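Local coordinates for uncharacterized protein (Legionella longbeachae NSW150, PDB 4JZA) that probably removes the 3-phosphate from phosphatidylinositol 3-phosphate, acting as a Legionella phosphoinositide phosphatase on lipids of the infected host, at residues A[443-446]-A[447-451]; A[399-402]-A[403-406]; A[631-634]-A[635-639]; A[550-553]-A[554-557]; A[795-798]-A[799-803]. All coordinates share one frame; numbering follows the deposited sequence.

Contact 1 (A[443-446]-A[447-451]); sequences DLYK and LARSA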
loop_
_atom_site.group_PDB
_atom_site.type_symbol
_atom_site.label_atom_id
_atom_site.label_comp_id
_atom_site.label_asym_id
_atom_site.label_seq_id
_atom_site.Cartn_x
_atom_site.Cartn_y
_atom_site.Cartn_z
ATOM N N ASP A 443 -1.190 2.057 19.165
ATOM C CA ASP A 443 -1.037 0.598 19.034
ATOM C C ASP A 443 0.372 0.219 18.646
ATOM O O ASP A 443 0.970 -0.653 19.247
ATOM C CB ASP A 443 -2.060 0.008 18.042
ATOM C CG ASP A 443 -3.485 -0.083 18.638
ATOM O OD1 ASP A 443 -3.675 -0.293 19.868
ATOM O OD2 ASP A 443 -4.430 0.074 17.861
ATOM N N LEU A 444 0.936 0.894 17.656
ATOM C CA LEU A 444 2.324 0.587 17.263
ATOM C C LEU A 444 3.315 0.787 18.414
ATOM O O LEU A 444 4.171 -0.039 18.638
ATOM C CB LEU A 444 2.756 1.452 16.074
ATOM C CG LEU A 444 1.897 1.368 14.828
ATOM C CD1 LEU A 444 2.476 2.162 13.668
ATOM C CD2 LEU A 444 1.699 -0.062 14.438
ATOM N N TYR A 445 3.197 1.892 19.139
ATOM C CA TYR A 445 4.030 2.121 20.301
ATOM C C TYR A 445 3.987 0.905 21.206
ATOM O O TYR A 445 5.035 0.334 21.482
ATOM C CB TYR A 445 3.549 3.325 21.058
ATOM C CG TYR A 445 4.384 3.740 22.250
ATOM C CD1 TYR A 445 4.971 2.837 23.065
ATOM C CD2 TYR A 445 4.523 5.056 22.566
ATOM C CE1 TYR A 445 5.703 3.245 24.138
ATOM C CE2 TYR A 445 5.250 5.461 23.640
ATOM C CZ TYR A 445 5.837 4.526 24.415
ATOM O OH TYR A 445 6.569 4.856 25.504
ATOM N N LYS A 446 2.799 0.483 21.655
ATOM C CA LYS A 446 2.741 -0.626 22.628
ATOM C C LYS A 446 3.285 -1.916 22.032
ATOM O O LYS A 446 3.965 -2.674 22.727
ATOM C CB LYS A 446 1.356 -0.895 23.155
ATOM C CG LYS A 446 0.671 0.270 23.824
ATOM C CD LYS A 446 -0.830 -0.013 23.880
ATOM C CE LYS A 446 -1.577 1.117 24.568
ATOM N NZ LYS A 446 -3.032 1.089 24.253
ATOM N N LEU A 447 3.003 -2.165 20.756
ATOM C CA LEU A 447 3.467 -3.385 20.106
ATOM C C LEU A 447 4.973 -3.465 20.087
ATOM O O LEU A 447 5.525 -4.554 20.256
ATOM C CB LEU A 447 2.927 -3.509 18.688
ATOM C CG LEU A 447 1.456 -3.906 18.741
ATOM C CD1 LEU A 447 0.758 -3.538 17.439
ATOM C CD2 LEU A 447 1.247 -5.385 19.090
ATOM N N ALA A 448 5.638 -2.320 19.951
ATOM C CA ALA A 448 7.110 -2.295 19.936
ATOM C C ALA A 448 7.757 -2.474 21.324
ATOM O O ALA A 448 8.813 -3.113 21.445
ATOM C CB ALA A 448 7.611 -1.026 19.263
ATOM N N ARG A 449 7.112 -1.918 22.346
ATOM C CA ARG A 449 7.520 -2.097 23.734
ATOM C C ARG A 449 7.484 -3.532 24.110
ATOM O O ARG A 449 8.449 -4.056 24.689
ATOM C CB ARG A 449 6.571 -1.352 24.656
ATOM C CG ARG A 449 6.722 0.158 24.597
ATOM C CD ARG A 449 7.785 0.628 25.577
ATOM N NE ARG A 449 8.324 1.930 25.220
ATOM C CZ ARG A 449 9.288 2.541 25.892
ATOM N NH1 ARG A 449 9.841 1.958 26.946
ATOM N NH2 ARG A 449 9.728 3.719 25.475
ATOM N N SER A 450 6.361 -4.174 23.800
ATOM C CA SER A 450 6.189 -5.595 24.089
ATOM C C SER A 450 7.282 -6.414 23.422
ATOM O O SER A 450 7.874 -7.270 24.060
ATOM C CB SER A 450 4.838 -6.100 23.595
ATOM O OG SER A 450 3.762 -5.462 24.264
ATOM N N ALA A 451 7.552 -6.136 22.149
ATOM C CA ALA A 451 8.544 -6.884 21.398
ATOM C C ALA A 451 9.936 -6.798 21.985
ATOM O O ALA A 451 10.640 -7.802 22.048
ATOM C CB ALA A 451 8.570 -6.409 19.961
#
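From Leu447 to Ser450 each amide returns to the carbonyl oxygen four residues earlier, Leu447 N to Asp443 O at 2.9 Å and Ser450 N to Lys446 O at 3.0 Å, so residues 443-446 and 447-451 are successive turns of one alpha helix, 441-454. On one side Tyr445 and Arg449 form an i to i+4 pair. Tyr445 CG is anti to the backbone N (chi1 -176°), which carries the ring toward Arg449 in the next turn. A bend at chi2 of Arg449 (-88°) lifts that chain beside it. CG of Arg449 lies in the ring plane at its edge, 3.3 Å from Tyr445 CE1, while NE meets the same CE1 obliquely at 3.1 Å. The ring and guanidinium planes are 29° apart, so this is an inclined contact and not a parallel stack. The polar end of Arg449 has its own partner, a salt bridge from NH2 to Asp483. Leu447 folds back over the previous turn, its CD1 3.4 Å from Asp443 O, and also touches Gln391 of helix 388-402. The buried Leu444 packs on His377. Lys446 O takes two donors from a single residue: besides the amide of Ser450, the hydroxyl OG approaches that oxygen at 3.2 Å from above the carbonyl plane.

Contact 2 (A[399-402]-A[403-406]); sequences LAKV and MEYS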
loop_
_atom_site.group_PDB
_atom_site.type_symbol
_atom_site.label_atom_id
_atom_site.label_comp_id
_atom_site.label_asym_id
_atom_site.label_seq_id
_atom_site.Cartn_x
_atom_site.Cartn_y
_atom_site.Cartn_z
ATOM N N LEU A 399 11.757 -6.904 14.614
ATOM C CA LEU A 399 12.753 -6.459 15.572
ATOM C C LEU A 399 14.078 -7.240 15.412
ATOM O O LEU A 399 15.124 -6.630 15.369
ATOM C CB LEU A 399 12.219 -6.594 16.986
ATOM C CG LEU A 399 13.179 -6.225 18.096
ATOM C CD1 LEU A 399 13.676 -4.775 17.901
ATOM C CD2 LEU A 399 12.443 -6.419 19.433
ATOM N N ALA A 400 14.023 -8.573 15.314
ATOM C CA ALA A 400 15.233 -9.390 15.115
ATOM C C ALA A 400 15.946 -9.001 13.840
ATOM O O ALA A 400 17.162 -8.974 13.794
ATOM C CB ALA A 400 14.903 -10.883 15.078
ATOM N N LYS A 401 15.213 -8.707 12.779
ATOM C CA LYS A 401 15.896 -8.510 11.520
ATOM C C LYS A 401 16.638 -7.162 11.535
ATOM O O LYS A 401 17.710 -6.985 10.966
ATOM C CB LYS A 401 14.895 -8.569 10.416
ATOM C CG LYS A 401 15.536 -8.460 9.075
ATOM C CD LYS A 401 16.578 -9.526 8.861
ATOM C CE LYS A 401 16.972 -9.518 7.400
ATOM N NZ LYS A 401 18.030 -10.538 7.100
ATOM N N VAL A 402 16.059 -6.245 12.266
ATOM C CA VAL A 402 16.474 -4.859 12.296
ATOM C C VAL A 402 17.667 -4.678 13.289
ATOM O O VAL A 402 18.468 -3.720 13.209
ATOM C CB VAL A 402 15.161 -4.009 12.546
ATOM C CG1 VAL A 402 15.256 -3.000 13.653
ATOM C CG2 VAL A 402 14.642 -3.415 11.242
HETATM N N MSE A 403 17.818 -5.640 14.192
HETATM C CA MSE A 403 18.968 -5.696 15.074
HETATM C C MSE A 403 20.061 -6.567 14.492
HETATM O O MSE A 403 21.099 -6.774 15.130
HETATM C CB MSE A 403 18.498 -6.253 16.404
HETATM C CG MSE A 403 17.472 -5.343 17.056
HETATM SE SE MSE A 403 18.363 -3.723 17.721
HETATM C CE MSE A 403 17.090 -2.332 17.215
ATOM N N GLU A 404 19.898 -7.063 13.272
ATOM C CA GLU A 404 20.846 -8.055 12.778
ATOM C C GLU A 404 22.297 -7.540 12.783
ATOM O O GLU A 404 23.171 -8.323 12.979
ATOM C CB GLU A 404 20.435 -8.657 11.408
ATOM C CG GLU A 404 20.685 -7.776 10.170
ATOM C CD GLU A 404 20.046 -8.316 8.874
ATOM O OE1 GLU A 404 20.050 -9.554 8.679
ATOM O OE2 GLU A 404 19.563 -7.514 8.021
ATOM N N TYR A 405 22.560 -6.241 12.592
ATOM C CA TYR A 405 23.952 -5.742 12.474
ATOM C C TYR A 405 24.482 -5.188 13.767
ATOM O O TYR A 405 25.644 -4.776 13.864
ATOM C CB TYR A 405 24.100 -4.729 11.368
ATOM C CG TYR A 405 24.123 -5.356 10.015
ATOM C CD1 TYR A 405 25.275 -5.966 9.517
ATOM C CD2 TYR A 405 22.972 -5.348 9.196
ATOM C CE1 TYR A 405 25.299 -6.555 8.242
ATOM C CE2 TYR A 405 22.981 -5.930 7.916
ATOM C CZ TYR A 405 24.154 -6.528 7.451
ATOM O OH TYR A 405 24.160 -7.099 6.220
ATOM N N SER A 406 23.653 -5.233 14.788
ATOM C CA SER A 406 24.138 -5.033 16.128
ATOM C C SER A 406 24.909 -6.276 16.573
ATOM O O SER A 406 24.859 -7.324 15.901
ATOM C CB SER A 406 22.961 -4.822 17.068
ATOM O OG SER A 406 22.201 -5.993 17.237
HETATM O O HOH W 1 20.579 -4.250 11.497
#
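The Glu404 carboxylate is gripped by Lys401: NZ meets OE1 on its syn side at 2.7 Å, 26° out of the carboxylate plane, in a salt bridge. The other flat group, the Tyr405 ring, has a water in its plane at one edge and meets the nearly parallel ring of Tyr373. The charged pair runs side by side in one direction. Lys401 bends at chi2 (57°), and Glu404 CG sits between its backbone N and carbonyl carbon (chi1 77°), which brings the two ends together. Each has a second partner: Lys401 NZ bonds to Tyr170 O and Glu404 OE2 to the hydroxyl of Tyr351.

Along the backbone the bonding changes its span. Met403 N reaches Leu399 O, four residues back, at 3.1 Å, but Glu404 N bonds to Lys401 O, only three residues back, at 3.2 Å from well above the carbonyl plane. Val402 O turns to His545 NE2 and to the water, which in turn accepts from Tyr405 N at 3.0 Å. Met403, present as selenomethionine, bends at chi2 and chi3, CG lying 3.9 Å from Leu399 CD1 and CE 4.1 Å from Val402 CG1, and packs against His545 and Tyr547 of strand 545-549. Met403 O then receives both the amide and the hydroxyl of Ser406, closing a type I beta turn. The i-3 bond thus leads into the beta turn, and helix 388-402 is the connection of a beta-alpha-beta crossover from strand 365-374 to the parallel strand 412-416, with strand 545-549 between them in the sheet.

Contact 3 (A[631-634]-A[635-639]); sequences AAEI and RKRLD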
loop_
_atom_site.group_PDB
_atom_site.type_symbol
_atom_site.label_atom_id
_atom_site.label_comp_id
_atom_site.label_asym_id
_atom_site.label_seq_id
_atom_site.Cartn_x
_atom_site.Cartn_y
_atom_site.Cartn_z
ATOM N N ALA A 631 12.590 25.951 6.892
ATOM C CA ALA A 631 11.495 25.921 5.964
ATOM C C ALA A 631 11.523 27.192 5.125
ATOM O O ALA A 631 11.433 27.138 3.904
ATOM C CB ALA A 631 10.159 25.765 6.705
ATOM N N ALA A 632 11.680 28.327 5.780
ATOM C CA ALA A 632 11.712 29.620 5.072
ATOM C C ALA A 632 12.871 29.761 4.091
ATOM O O ALA A 632 12.721 30.284 3.016
ATOM C CB ALA A 632 11.744 30.768 6.075
ATOM N N GLU A 633 14.028 29.288 4.474
ATOM C CA GLU A 633 15.152 29.305 3.570
ATOM C C GLU A 633 14.902 28.441 2.333
ATOM O O GLU A 633 15.219 28.848 1.214
ATOM C CB GLU A 633 16.408 28.823 4.317
ATOM C CG GLU A 633 17.683 28.743 3.467
ATOM C CD GLU A 633 18.159 30.096 2.963
ATOM O OE1 GLU A 633 17.569 31.126 3.345
ATOM O OE2 GLU A 633 19.141 30.126 2.192
ATOM N N ILE A 634 14.329 27.243 2.526
ATOM C CA ILE A 634 14.025 26.366 1.389
ATOM C C ILE A 634 13.014 27.040 0.470
ATOM O O ILE A 634 13.194 27.064 -0.772
ATOM C CB ILE A 634 13.455 25.035 1.828
ATOM C CG1 ILE A 634 14.528 24.248 2.581
ATOM C CG2 ILE A 634 12.994 24.238 0.606
ATOM C CD1 ILE A 634 13.989 23.175 3.512
ATOM N N ARG A 635 11.946 27.570 1.086
ATOM C CA ARG A 635 10.899 28.261 0.364
ATOM C C ARG A 635 11.442 29.377 -0.490
ATOM O O ARG A 635 11.012 29.560 -1.621
ATOM C CB ARG A 635 9.827 28.806 1.310
ATOM C CG ARG A 635 8.691 27.850 1.739
ATOM C CD ARG A 635 7.757 28.610 2.668
ATOM N NE ARG A 635 7.478 27.923 3.917
ATOM C CZ ARG A 635 7.714 28.419 5.132
ATOM N NH1 ARG A 635 8.271 29.595 5.281
ATOM N NH2 ARG A 635 7.413 27.713 6.225
ATOM N N LYS A 636 12.380 30.132 0.051
ATOM C CA LYS A 636 12.868 31.305 -0.635
ATOM C C LYS A 636 13.891 30.883 -1.673
ATOM O O LYS A 636 13.882 31.363 -2.791
ATOM C CB LYS A 636 13.378 32.354 0.374
ATOM C CG LYS A 636 12.208 32.949 1.200
ATOM C CD LYS A 636 12.581 34.057 2.187
ATOM C CE LYS A 636 13.536 33.587 3.287
ATOM N NZ LYS A 636 13.821 34.674 4.264
ATOM N N ARG A 637 14.729 29.921 -1.367
ATOM C CA ARG A 637 15.622 29.421 -2.405
ATOM C C ARG A 637 14.890 28.928 -3.683
ATOM O O ARG A 637 15.413 29.065 -4.815
ATOM C CB ARG A 637 16.470 28.290 -1.835
ATOM C CG ARG A 637 17.642 28.746 -0.987
ATOM C CD ARG A 637 18.349 27.505 -0.508
ATOM N NE ARG A 637 19.400 27.689 0.478
ATOM C CZ ARG A 637 20.295 26.755 0.752
ATOM N NH1 ARG A 637 20.277 25.618 0.086
ATOM N NH2 ARG A 637 21.227 26.963 1.674
ATOM N N LEU A 638 13.707 28.335 -3.495
ATOM C CA LEU A 638 12.887 27.858 -4.602
ATOM C C LEU A 638 11.889 28.891 -5.112
ATOM O O LEU A 638 11.190 28.627 -6.072
ATOM C CB LEU A 638 12.126 26.606 -4.160
ATOM C CG LEU A 638 12.985 25.370 -3.887
ATOM C CD1 LEU A 638 12.172 24.310 -3.182
ATOM C CD2 LEU A 638 13.509 24.814 -5.181
ATOM N N ASP A 639 11.832 30.035 -4.438
ATOM C CA ASP A 639 10.984 31.152 -4.743
ATOM C C ASP A 639 9.502 30.821 -4.664
ATOM O O ASP A 639 8.719 31.449 -5.350
ATOM C CB ASP A 639 11.345 31.739 -6.137
ATOM C CG ASP A 639 10.932 33.227 -6.310
ATOM O OD1 ASP A 639 10.974 33.991 -5.307
ATOM O OD2 ASP A 639 10.562 33.613 -7.453
#
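A Schellman motif ends helix 628-637, and the side chains that cross its last turns are led by the pair Glu633 and Arg637. The evidence for the motif is the positive phi of Asp639 (62°) together with the bond from Asp639 N back to Lys636 O at 2.9 Å; Leu638 N to Ile634 O, at 3.0 Å, is the last regular helical bond before it.

One turn apart, Arg637 NE donates to Glu633 OE2 at 3.0 Å in a nearly straight salt bridge (166°). The oxygen lies at the edge of the guanidinium, near its plane, and is approached on its anti side; the carboxylate stands almost upright to the guanidinium, at 82°. Arg637 is extended from CG to NE, which carries the group past Glu633 to further partners: NH1 pairs with Asp598 and NH2 with Ser594 O. All three nitrogens are thus engaged, which fixes the rotation of the group.

Arg635 behaves differently. Its chain bends at chi3 and folds back along the preceding turn, so that the Ala631-Ala632 backbone lies over one guanidinium face and Ala631 CB comes 3.4 Å from NH2. Glu623 holds NE and Glu628 holds NH2, both through salt bridges. On another side Ile634, which is buried, and Leu638 run alongside each other, CG2 to CD1 at 3.9 Å.

Helix 587-602 covers the Glu633 and Arg637 side through Val593, Ala597 and Met601, whereas helix 643-652 meets Ala631 and Ile634 with Leu644.

Contact 4 (A[550-553]-A[554-557]); sequences CVSG and KDRK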
loop_
_atom_site.group_PDB
_atom_site.type_symbol
_atom_site.label_atom_id
_atom_site.label_comp_id
_atom_site.label_asym_id
_atom_site.label_seq_id
_atom_site.Cartn_x
_atom_site.Cartn_y
_atom_site.Cartn_z
ATOM N N CYS A 550 10.098 6.032 11.678
ATOM C CA CYS A 550 8.831 6.686 11.894
ATOM C C CYS A 550 7.805 5.640 11.477
ATOM O O CYS A 550 8.162 4.501 11.362
ATOM C CB CYS A 550 8.746 7.931 11.046
ATOM S SG CYS A 550 9.077 7.680 9.291
ATOM N N VAL A 551 6.543 5.980 11.274
ATOM C CA VAL A 551 5.568 4.931 10.962
ATOM C C VAL A 551 5.927 4.233 9.636
ATOM O O VAL A 551 5.854 3.019 9.526
ATOM C CB VAL A 551 4.110 5.483 10.877
ATOM C CG1 VAL A 551 3.157 4.424 10.360
ATOM C CG2 VAL A 551 3.626 5.973 12.240
ATOM N N SER A 552 6.254 5.013 8.621
ATOM C CA SER A 552 6.561 4.480 7.308
ATOM C C SER A 552 8.059 4.385 7.028
ATOM O O SER A 552 8.465 3.720 6.088
ATOM C CB SER A 552 6.014 5.415 6.264
ATOM O OG SER A 552 6.725 6.646 6.312
ATOM N N GLY A 553 8.853 5.123 7.784
ATOM C CA GLY A 553 10.283 5.138 7.587
ATOM C C GLY A 553 10.740 6.041 6.461
ATOM O O GLY A 553 11.917 6.077 6.149
ATOM N N LYS A 554 9.822 6.760 5.831
ATOM C CA LYS A 554 10.220 7.666 4.770
ATOM C C LYS A 554 10.046 9.138 5.084
ATOM O O LYS A 554 10.450 9.981 4.302
ATOM C CB LYS A 554 9.500 7.330 3.468
ATOM C CG LYS A 554 8.098 6.800 3.646
ATOM C CD LYS A 554 7.390 6.715 2.312
ATOM C CE LYS A 554 5.887 6.791 2.479
ATOM N NZ LYS A 554 5.406 8.190 2.562
ATOM N N ASP A 555 9.441 9.457 6.216
ATOM C CA ASP A 555 9.068 10.839 6.462
ATOM C C ASP A 555 9.794 11.526 7.606
ATOM O O ASP A 555 10.754 12.235 7.380
ATOM C CB ASP A 555 7.557 10.953 6.584
ATOM C CG ASP A 555 6.854 10.517 5.325
ATOM O OD1 ASP A 555 7.236 10.989 4.245
ATOM O OD2 ASP A 555 5.933 9.694 5.398
ATOM N N ARG A 556 9.358 11.299 8.830
ATOM C CA ARG A 556 10.028 11.896 9.963
ATOM C C ARG A 556 11.451 11.375 10.030
ATOM O O ARG A 556 12.374 12.102 10.359
ATOM C CB ARG A 556 9.267 11.624 11.248
ATOM C CG ARG A 556 8.162 12.627 11.486
ATOM C CD ARG A 556 7.551 12.487 12.862
ATOM N NE ARG A 556 8.436 13.001 13.891
ATOM C CZ ARG A 556 8.180 12.945 15.186
ATOM N NH1 ARG A 556 7.062 12.402 15.614
ATOM N NH2 ARG A 556 9.042 13.430 16.050
ATOM N N LYS A 557 11.609 10.104 9.709
ATOM C CA LYS A 557 12.903 9.459 9.697
ATOM C C LYS A 557 13.838 10.087 8.677
ATOM O O LYS A 557 15.022 10.227 8.923
ATOM C CB LYS A 557 12.737 7.974 9.407
ATOM C CG LYS A 557 14.019 7.177 9.517
ATOM C CD LYS A 557 14.601 7.279 10.907
ATOM C CE LYS A 557 15.963 6.625 10.963
ATOM N NZ LYS A 557 16.644 6.927 12.244
#
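Lys554 wraps its chain past Ser552 in the loop Cys550 to Arg556, whose sequence fits the CX5R signature of the P-loop in cysteine-based phosphatases. Its CB stays beside the backbone, 3.5 Å from Gly553 C. CG passes Ser552 OG at 3.0 Å, CD continues beyond the same oxygen, and CE lies 4.0 Å from Ser552 CB. A bend at chi4 (84°) then turns NZ to Asp555 OD2, a salt bridge of 3.3 Å on the syn side of the carboxylate. Ser552 OG works at the centre of this curl: it accepts from Lys554 N at 3.1 Å in a straight bond (170°) and donates weakly to the same Asp555 OD2. The other carboxylate oxygen is held by Lys620 N. At the mouth of the loop Cys550 CB touches Arg556 CB at 3.7 Å. The amides of Asp555 and Lys557 point at Cys550 SG, though the sulfur's place is uncertain and those bonds are doubtful. Gly553 takes a positive phi, and its O is bound by Arg374. The loop links the end of strand 545-549 to the first turn of helix 556-574, with Val551 packed on Leu444 of helix 441-454.

Contact 5 (A[795-798]-A[799-803]); sequences SEIV and STTVE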
loop_
_atom_site.group_PDB
_atom_site.type_symbol
_atom_site.label_atom_id
_atom_site.label_comp_id
_atom_site.label_asym_id
_atom_site.label_seq_id
_atom_site.Cartn_x
_atom_site.Cartn_y
_atom_site.Cartn_z
ATOM N N SER A 795 -17.866 -11.931 -33.111
ATOM C CA SER A 795 -18.040 -12.089 -34.550
ATOM C C SER A 795 -19.156 -13.110 -34.904
ATOM O O SER A 795 -19.846 -12.966 -35.899
ATOM C CB SER A 795 -16.699 -12.483 -35.197
ATOM O OG SER A 795 -15.776 -11.394 -35.191
ATOM N N GLU A 796 -19.318 -14.147 -34.107
ATOM C CA GLU A 796 -20.356 -15.119 -34.363
ATOM C C GLU A 796 -21.735 -14.580 -34.018
ATOM O O GLU A 796 -22.719 -14.888 -34.716
ATOM C CB GLU A 796 -20.064 -16.450 -33.632
ATOM C CG GLU A 796 -18.999 -17.302 -34.361
ATOM C CD GLU A 796 -18.192 -18.291 -33.473
ATOM O OE1 GLU A 796 -18.252 -18.193 -32.205
ATOM O OE2 GLU A 796 -17.494 -19.180 -34.071
ATOM N N ILE A 797 -21.822 -13.774 -32.963
ATOM C CA ILE A 797 -23.077 -13.094 -32.618
ATOM C C ILE A 797 -23.398 -12.029 -33.640
ATOM O O ILE A 797 -24.562 -11.823 -33.969
ATOM C CB ILE A 797 -23.059 -12.425 -31.258
ATOM C CG1 ILE A 797 -22.816 -13.446 -30.148
ATOM C CG2 ILE A 797 -24.404 -11.758 -30.992
ATOM C CD1 ILE A 797 -22.706 -12.844 -28.746
ATOM N N VAL A 798 -22.389 -11.330 -34.122
ATOM C CA VAL A 798 -22.605 -10.383 -35.201
ATOM C C VAL A 798 -23.250 -11.113 -36.397
ATOM O O VAL A 798 -24.286 -10.670 -36.917
ATOM C CB VAL A 798 -21.298 -9.702 -35.620
ATOM C CG1 VAL A 798 -21.457 -8.911 -36.915
ATOM C CG2 VAL A 798 -20.838 -8.788 -34.531
ATOM N N SER A 799 -22.631 -12.207 -36.818
ATOM C CA SER A 799 -23.133 -13.030 -37.927
ATOM C C SER A 799 -24.642 -13.307 -37.788
ATOM O O SER A 799 -25.440 -13.011 -38.682
ATOM C CB SER A 799 -22.389 -14.368 -37.969
ATOM O OG SER A 799 -22.226 -14.801 -39.302
ATOM N N THR A 800 -25.022 -13.845 -36.639
ATOM C CA THR A 800 -26.397 -14.226 -36.383
ATOM C C THR A 800 -27.353 -13.036 -36.342
ATOM O O THR A 800 -28.478 -13.066 -36.855
ATOM C CB THR A 800 -26.456 -14.888 -35.013
ATOM O OG1 THR A 800 -25.501 -15.930 -34.959
ATOM C CG2 THR A 800 -27.828 -15.466 -34.701
ATOM N N THR A 801 -26.899 -11.988 -35.691
ATOM C CA THR A 801 -27.679 -10.780 -35.565
ATOM C C THR A 801 -27.895 -10.157 -36.950
ATOM O O THR A 801 -29.020 -9.774 -37.260
ATOM C CB THR A 801 -26.957 -9.769 -34.660
ATOM O OG1 THR A 801 -26.764 -10.318 -33.345
ATOM C CG2 THR A 801 -27.746 -8.468 -34.596
ATOM N N VAL A 802 -26.847 -10.067 -37.790
ATOM C CA VAL A 802 -27.009 -9.492 -39.123
ATOM C C VAL A 802 -27.979 -10.363 -39.917
ATOM O O VAL A 802 -28.812 -9.855 -40.658
ATOM C CB VAL A 802 -25.672 -9.290 -39.904
ATOM C CG1 VAL A 802 -25.924 -8.805 -41.324
ATOM C CG2 VAL A 802 -24.783 -8.268 -39.205
ATOM N N GLU A 803 -27.899 -11.665 -39.762
ATOM C CA GLU A 803 -28.784 -12.526 -40.529
ATOM C C GLU A 803 -30.198 -12.297 -40.113
ATOM O O GLU A 803 -31.097 -12.136 -40.965
ATOM C CB GLU A 803 -28.409 -14.010 -40.437
ATOM C CG GLU A 803 -27.845 -14.536 -41.756
ATOM C CD GLU A 803 -26.998 -15.811 -41.603
ATOM O OE1 GLU A 803 -26.889 -16.347 -40.466
ATOM O OE2 GLU A 803 -26.459 -16.297 -42.639
#
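Two neighbouring threonines, Thr800 and Thr801, each give two donors to the carbonyl oxygen four residues back. Glu796 O accepts Thr800 N at 3.2 Å and Thr800 OG1 at 3.0 Å, the two arriving from opposite faces of the carbonyl plane. Ile797 O is served in the same manner by Thr801, whose amide lies at 2.9 Å and whose OG1 is at 2.7 Å. The hydroxyls reach back because OG1 is anti to the carbonyl carbon in both residues (chi1 -53° in Thr800 and -60° in Thr801). Thr801 OG1 stands above the plane of Ile797 O, while Thr800 OG1 is less tilted against Glu796 O.

The outer two acceptors have simpler partners. Ser795 O takes Ser799 N, and Val798 O takes Val802 N at 2.8 Å in a nearly linear bond (170°). Further polar ends look outside the segments: Glu796 OE1 accepts from Thr793 N just before the helix, and Ser795 OG bonds to Asn690 on helix 676-702. The hydroxyl pattern recurs further along the helix, where Thr806 OG1 meets Val802 O.

The face toward helix 676-702 is formed by Val798 and Val802, with Thr801 beside them. The valines lie side by side, CG1 to CG2 at 4.1 Å, and press on Leu686 and Ala697; Thr801 touches Leu694. Ile797 CG2 sits 3.6 Å from Thr801 OG1. Bonding to the i-4 carbonyl is a familiar way to satisfy threonine hydroxyls in an alpha helix, and here the i to i+4 valines and Thr801 pack that helix on helix 676-702 within the C-terminal phosphoinositide phosphatase domain.

How the contacts relate
From the N terminus the order is contact 2, contact 1, contact 4, contact 3 and contact 5; all lie in series, so none nests in or crosses another. Contact 2 closes the end of helix 388-402, and contact 1 lies within the following helix 441-454, the two touching where Ala451 O meets Leu399 CD2. Contact 4 closes the loop after strand 545-549 and reaches contact 1 through Val551 and Leu444, so these three gather round the central sheet. Contact 3 ends a helix whose centre is about 23 Å from that of contact 4. Contact 5, about 59 Å from contact 4 between centres, belongs to the remote C-terminal helices.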